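Local structure of dihydropyrimidinase (Brevibacillus agri, 3SFW) at residues I5-V10 with D44-Y49; F92-K97 with H123-D128. The protein catalyses, as a zinc-binding dihydropyrimidinase of the amidohydrolase family, the hydrolytic ring opening of dihydropyrimidines. One frame throughout, in Å; residues are numbered along the deposited sequence.

Contact 1 (I5-V10 with D44-Y49); sequences IRNGTV and DATGYY
R6 and T9 pair in parallel with D44 and Y49, the strand ends flanking a turn, but as two separate bridges whose register shifts by two residues, the difference being taken up by a loop in each segment. A45 N gives its hydrogen to R6 O at 2.8 Å, and T9 N points almost straight at Y48 O (3.1 Å, 171° at the hydrogen). Between these bonds A45 to Y48 form a type II turn, with G47 at positive phi. D44 steadies its start: with CG anti to the backbone N (chi1 -177°), OD1 receives T46 OG1 at 2.6 Å on its syn lone pair and T46 N from above the carboxylate plane, the latter bond closing an Asx turn. N7 lies across this pair, its CB 3.5 Å from T46 OG1. The methyl of A45 meets I5 CG2 at 3.7 Å, and the CA of G8 rests against A45 O. T9 and Y49 run side by side, the methyl and CB of T9 alongside ring atoms CD1 and CE1, while T9 O sits at the ring edge. R6 turns away to a salt bridge with D20. One water links N7 O to G47 N, a second T9 OG1 to Y48 O. Because both direct cross-segment hydrogen bonds are backbone ones, the pairing probably depends little on side-chain identity except at G8, where a CB would collide with A45 CB.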
loop_
_atom_site.group_PDB
_atom_site.type_symbol
_atom_site.label_atom_id
_atom_site.label_comp_id
_atom_site.label_asym_id
_atom_site.label_seq_id
_atom_site.Cartn_x
_atom_site.Cartn_y
_atom_site.Cartn_z
ATOM N N ILE A 5 34.593 -37.169 -1.157
ATOM C CA ILE A 5 33.713 -37.037 -0.026
ATOM C C ILE A 5 32.503 -37.941 -0.235
ATOM O O ILE A 5 31.667 -37.697 -1.163
ATOM C CB ILE A 5 33.230 -35.576 0.176
ATOM C CG1 ILE A 5 34.403 -34.577 0.126
ATOM C CG2 ILE A 5 32.421 -35.439 1.431
ATOM C CD1 ILE A 5 33.931 -33.062 0.169
ATOM N N ARG A 6 32.391 -38.962 0.607
ATOM C CA ARG A 6 31.401 -40.055 0.381
ATOM C C ARG A 6 30.284 -40.139 1.412
ATOM O O ARG A 6 30.475 -39.837 2.600
ATOM C CB ARG A 6 32.115 -41.417 0.350
ATOM C CG ARG A 6 33.261 -41.495 -0.666
ATOM C CD ARG A 6 33.620 -42.948 -0.907
ATOM N NE ARG A 6 32.519 -43.612 -1.605
ATOM C CZ ARG A 6 32.516 -44.900 -1.939
ATOM N NH1 ARG A 6 33.543 -45.670 -1.610
ATOM N NH2 ARG A 6 31.477 -45.414 -2.595
ATOM N N ASN A 7 29.101 -40.528 0.945
ATOM C CA ASN A 7 28.017 -40.914 1.841
ATOM C C ASN A 7 27.276 -39.750 2.485
ATOM O O ASN A 7 26.538 -39.969 3.442
ATOM C CB ASN A 7 28.527 -41.837 2.968
ATOM C CG ASN A 7 29.307 -43.022 2.448
ATOM O OD1 ASN A 7 28.928 -43.629 1.439
ATOM N ND2 ASN A 7 30.421 -43.377 3.143
ATOM N N GLY A 8 27.479 -38.540 1.970
ATOM C CA GLY A 8 26.810 -37.349 2.505
ATOM C C GLY A 8 25.595 -36.959 1.655
ATOM O O GLY A 8 25.329 -37.593 0.611
ATOM N N THR A 9 24.842 -35.975 2.144
ATOM C CA THR A 9 23.688 -35.389 1.413
ATOM C C THR A 9 24.024 -33.961 0.991
ATOM O O THR A 9 24.281 -33.104 1.837
ATOM C CB THR A 9 22.478 -35.391 2.288
ATOM O OG1 THR A 9 22.239 -36.730 2.728
ATOM C CG2 THR A 9 21.214 -34.872 1.528
ATOM N N VAL A 10 24.159 -33.761 -0.320
ATOM C CA VAL A 10 24.424 -32.423 -0.899
ATOM C C VAL A 10 23.137 -31.589 -0.884
ATOM O O VAL A 10 22.098 -32.053 -1.317
ATOM C CB VAL A 10 24.920 -32.561 -2.360
ATOM C CG1 VAL A 10 25.203 -31.129 -3.030
ATOM C CG2 VAL A 10 26.194 -33.449 -2.371
ATOM N N ASP A 44 34.720 -39.381 4.957
ATOM C CA ASP A 44 33.428 -39.961 5.303
ATOM C C ASP A 44 32.416 -38.899 5.795
ATOM O O ASP A 44 32.588 -38.316 6.867
ATOM C CB ASP A 44 33.654 -41.047 6.368
ATOM C CG ASP A 44 32.385 -41.767 6.760
ATOM O OD1 ASP A 44 31.311 -41.470 6.211
ATOM O OD2 ASP A 44 32.455 -42.651 7.636
ATOM N N ALA A 45 31.375 -38.637 4.990
ATOM C CA ALA A 45 30.355 -37.629 5.338
ATOM C C ALA A 45 29.018 -38.246 5.739
ATOM O O ALA A 45 27.992 -37.575 5.735
ATOM C CB ALA A 45 30.161 -36.625 4.172
ATOM N N THR A 46 29.049 -39.501 6.219
ATOM C CA THR A 46 27.850 -40.137 6.751
ATOM C C THR A 46 27.193 -39.279 7.814
ATOM O O THR A 46 27.856 -38.829 8.773
ATOM C CB THR A 46 28.182 -41.568 7.374
ATOM O OG1 THR A 46 28.831 -42.377 6.397
ATOM C CG2 THR A 46 26.909 -42.282 7.811
ATOM N N GLY A 47 25.882 -39.052 7.669
ATOM C CA GLY A 47 25.114 -38.286 8.656
ATOM C C GLY A 47 25.276 -36.763 8.535
ATOM O O GLY A 47 24.723 -36.003 9.331
ATOM N N TYR A 48 26.030 -36.322 7.544
ATOM C CA TYR A 48 26.211 -34.859 7.350
ATOM C C TYR A 48 25.488 -34.376 6.099
ATOM O O TYR A 48 25.383 -35.114 5.084
ATOM C CB TYR A 48 27.706 -34.499 7.201
ATOM C CG TYR A 48 28.604 -34.933 8.365
ATOM C CD1 TYR A 48 28.107 -35.088 9.667
ATOM C CD2 TYR A 48 29.936 -35.231 8.129
ATOM C CE1 TYR A 48 28.976 -35.488 10.725
ATOM C CE2 TYR A 48 30.780 -35.616 9.154
ATOM C CZ TYR A 48 30.303 -35.752 10.429
ATOM O OH TYR A 48 31.210 -36.098 11.429
ATOM N N TYR A 49 25.140 -33.099 6.116
ATOM C CA TYR A 49 24.958 -32.333 4.900
ATOM C C TYR A 49 26.308 -31.793 4.349
ATOM O O TYR A 49 27.190 -31.398 5.115
ATOM C CB TYR A 49 24.084 -31.104 5.173
ATOM C CG TYR A 49 22.645 -31.415 5.460
ATOM C CD1 TYR A 49 21.903 -32.236 4.600
ATOM C CD2 TYR A 49 22.015 -30.893 6.601
ATOM C CE1 TYR A 49 20.571 -32.512 4.883
ATOM C CE2 TYR A 49 20.685 -31.162 6.881
ATOM C CZ TYR A 49 19.997 -32.021 6.059
ATOM O OH TYR A 49 18.665 -32.238 6.323
HETATM O O HOH W 1 24.568 -39.816 5.150
HETATM O O HOH W 2 23.711 -37.370 4.863
#

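Contact 2 (F92-K97 with H123-D128); sequences FCLTSK and HLMVSD
M125 reaches across to C93, L94 and T95 as an extended side chain. Its CB lies 3.4 Å from C93 O, the oxygen that also accepts M125 N; CG, anti to the backbone N (chi1 170°), passes T95 OG1; SD touches L94 CD2 and takes a weak hydrogen bond from T95 N at 3.6 Å; and CE ends 3.3 Å from T95 O. T95 answers from the other segment: its OG1, set between the backbone N and the carbonyl carbon, donates to M125 O from above the carbonyl plane (2.9 Å) and accepts from S127 OG, while CG2 packs on L124 CD1. A valine in place of T95 would probably leave S127 OG without this acceptor and M125 O without its hydroxyl donor. At the strand end H123 CD2 sits 3.3 Å above the centre of the F92 ring, the planes 36° apart; H123 itself is held by S148 and P57 O. F92 also meets the rings of zinc ligands H58 and H60. Parallel pairing of strand 86-93 with strand 119-124, joined through helix 101-112, is the beta-alpha-beta unit of a TIM barrel, here beside the dinuclear zinc site.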
loop_
_atom_site.group_PDB
_atom_site.type_symbol
_atom_site.label_atom_id
_atom_site.label_comp_id
_atom_site.label_asym_id
_atom_site.label_seq_id
_atom_site.Cartn_x
_atom_site.Cartn_y
_atom_site.Cartn_z
ATOM N N PHE A 92 34.280 -4.401 4.162
ATOM C CA PHE A 92 34.216 -2.989 3.769
ATOM C C PHE A 92 35.542 -2.218 3.885
ATOM O O PHE A 92 35.965 -1.817 4.998
ATOM C CB PHE A 92 33.101 -2.288 4.580
ATOM C CG PHE A 92 31.724 -2.732 4.180
ATOM C CD1 PHE A 92 31.058 -3.744 4.873
ATOM C CD2 PHE A 92 31.091 -2.133 3.120
ATOM C CE1 PHE A 92 29.806 -4.153 4.513
ATOM C CE2 PHE A 92 29.824 -2.558 2.721
ATOM C CZ PHE A 92 29.189 -3.600 3.414
ATOM N N CYS A 93 36.080 -1.864 2.727
ATOM C CA CYS A 93 37.244 -0.965 2.654
ATOM C C CYS A 93 36.786 0.489 2.822
ATOM O O CYS A 93 36.010 1.042 1.996
ATOM C CB CYS A 93 37.917 -1.171 1.294
ATOM S SG CYS A 93 39.255 0.023 0.998
ATOM N N LEU A 94 37.213 1.116 3.917
ATOM C CA LEU A 94 36.761 2.469 4.215
ATOM C C LEU A 94 37.661 3.486 3.540
ATOM O O LEU A 94 38.850 3.245 3.362
ATOM C CB LEU A 94 36.794 2.713 5.711
ATOM C CG LEU A 94 36.028 1.685 6.528
ATOM C CD1 LEU A 94 36.096 2.134 8.022
ATOM C CD2 LEU A 94 34.539 1.564 6.058
ATOM N N THR A 95 37.090 4.638 3.235
ATOM C CA THR A 95 37.852 5.734 2.606
ATOM C C THR A 95 37.646 7.031 3.398
ATOM O O THR A 95 36.716 7.154 4.187
ATOM C CB THR A 95 37.376 5.975 1.171
ATOM O OG1 THR A 95 35.974 6.329 1.172
ATOM C CG2 THR A 95 37.576 4.733 0.341
ATOM N N SER A 96 38.536 7.995 3.186
ATOM C CA SER A 96 38.364 9.326 3.775
ATOM C C SER A 96 38.415 10.385 2.671
ATOM O O SER A 96 39.058 10.187 1.647
ATOM C CB SER A 96 39.437 9.591 4.853
ATOM O OG SER A 96 40.749 9.395 4.339
ATOM N N LYS A 97 37.699 11.485 2.856
ATOM C CA LYS A 97 37.688 12.531 1.829
ATOM C C LYS A 97 39.086 13.040 1.582
ATOM O O LYS A 97 39.918 13.062 2.487
ATOM C CB LYS A 97 36.780 13.682 2.225
ATOM C CG LYS A 97 35.322 13.351 2.131
ATOM C CD LYS A 97 34.520 14.387 2.853
ATOM C CE LYS A 97 33.280 13.773 3.461
ATOM N NZ LYS A 97 32.246 14.820 3.651
ATOM N N HIS A 123 34.302 -4.613 -0.549
ATOM C CA HIS A 123 33.468 -3.488 -1.042
ATOM C C HIS A 123 34.254 -2.183 -0.852
ATOM O O HIS A 123 35.159 -2.120 -0.030
ATOM C CB HIS A 123 32.152 -3.350 -0.235
ATOM C CG HIS A 123 31.470 -4.643 0.076
ATOM N ND1 HIS A 123 30.781 -5.394 -0.875
ATOM C CD2 HIS A 123 31.294 -5.273 1.266
ATOM C CE1 HIS A 123 30.218 -6.424 -0.261
ATOM N NE2 HIS A 123 30.584 -6.412 1.019
ATOM N N LEU A 124 33.803 -1.100 -1.469
ATOM C CA LEU A 124 34.507 0.211 -1.268
ATOM C C LEU A 124 33.535 1.281 -0.800
ATOM O O LEU A 124 32.522 1.550 -1.472
ATOM C CB LEU A 124 35.143 0.660 -2.593
ATOM C CG LEU A 124 35.938 1.969 -2.477
ATOM C CD1 LEU A 124 37.179 1.723 -1.598
ATOM C CD2 LEU A 124 36.369 2.351 -3.897
ATOM N N MET A 125 33.837 1.894 0.347
ATOM C CA MET A 125 33.081 3.074 0.844
ATOM C C MET A 125 33.272 4.289 -0.059
ATOM O O MET A 125 34.393 4.587 -0.461
ATOM C CB MET A 125 33.551 3.409 2.243
ATOM C CG MET A 125 33.003 4.766 2.744
ATOM S SD MET A 125 33.755 4.974 4.410
ATOM C CE MET A 125 33.433 6.746 4.597
ATOM N N VAL A 126 32.189 4.960 -0.410
ATOM C CA VAL A 126 32.284 6.279 -1.122
ATOM C C VAL A 126 31.813 7.362 -0.143
ATOM O O VAL A 126 30.705 7.254 0.401
ATOM C CB VAL A 126 31.445 6.289 -2.424
ATOM C CG1 VAL A 126 31.539 7.634 -3.153
ATOM C CG2 VAL A 126 31.932 5.169 -3.348
ATOM N N SER A 127 32.714 8.301 0.187
ATOM C CA SER A 127 32.397 9.413 1.142
ATOM C C SER A 127 31.922 10.615 0.364
ATOM O O SER A 127 31.240 11.466 0.910
ATOM C CB SER A 127 33.622 9.858 1.989
ATOM O OG SER A 127 34.852 9.217 1.588
ATOM N N ASP A 128 32.404 10.759 -0.870
ATOM C CA ASP A 128 31.924 11.828 -1.711
ATOM C C ASP A 128 32.264 11.648 -3.176
ATOM O O ASP A 128 33.183 10.916 -3.538
ATOM C CB ASP A 128 32.350 13.191 -1.186
ATOM C CG ASP A 128 33.646 13.644 -1.750
ATOM O OD1 ASP A 128 33.662 14.628 -2.529
ATOM O OD2 ASP A 128 34.651 12.995 -1.433
HETATM O O HOH W 3 30.360 13.068 2.797
#

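How the contacts relate
The two contacts follow one another in sequence and flank the middle of the subunit, their centres 42 Å apart and their nearest atoms about 25 Å from each other. Strand 49-59 relates them: it begins at Y49 in contact 1, where it pairs in parallel with strand 9-11, and further on pairs with strand 86-93, which carries the first segment of contact 2. Its far end also brings zinc ligand H58, with H60 just beyond. Only contact 2 borders the metals, the F92 side chain being about 5 Å from a zinc ion. Contact 1 belongs to the peripheral beta region, where an acetate ion, probably from crystallisation, lies about 4 Å from the Y49 side chain.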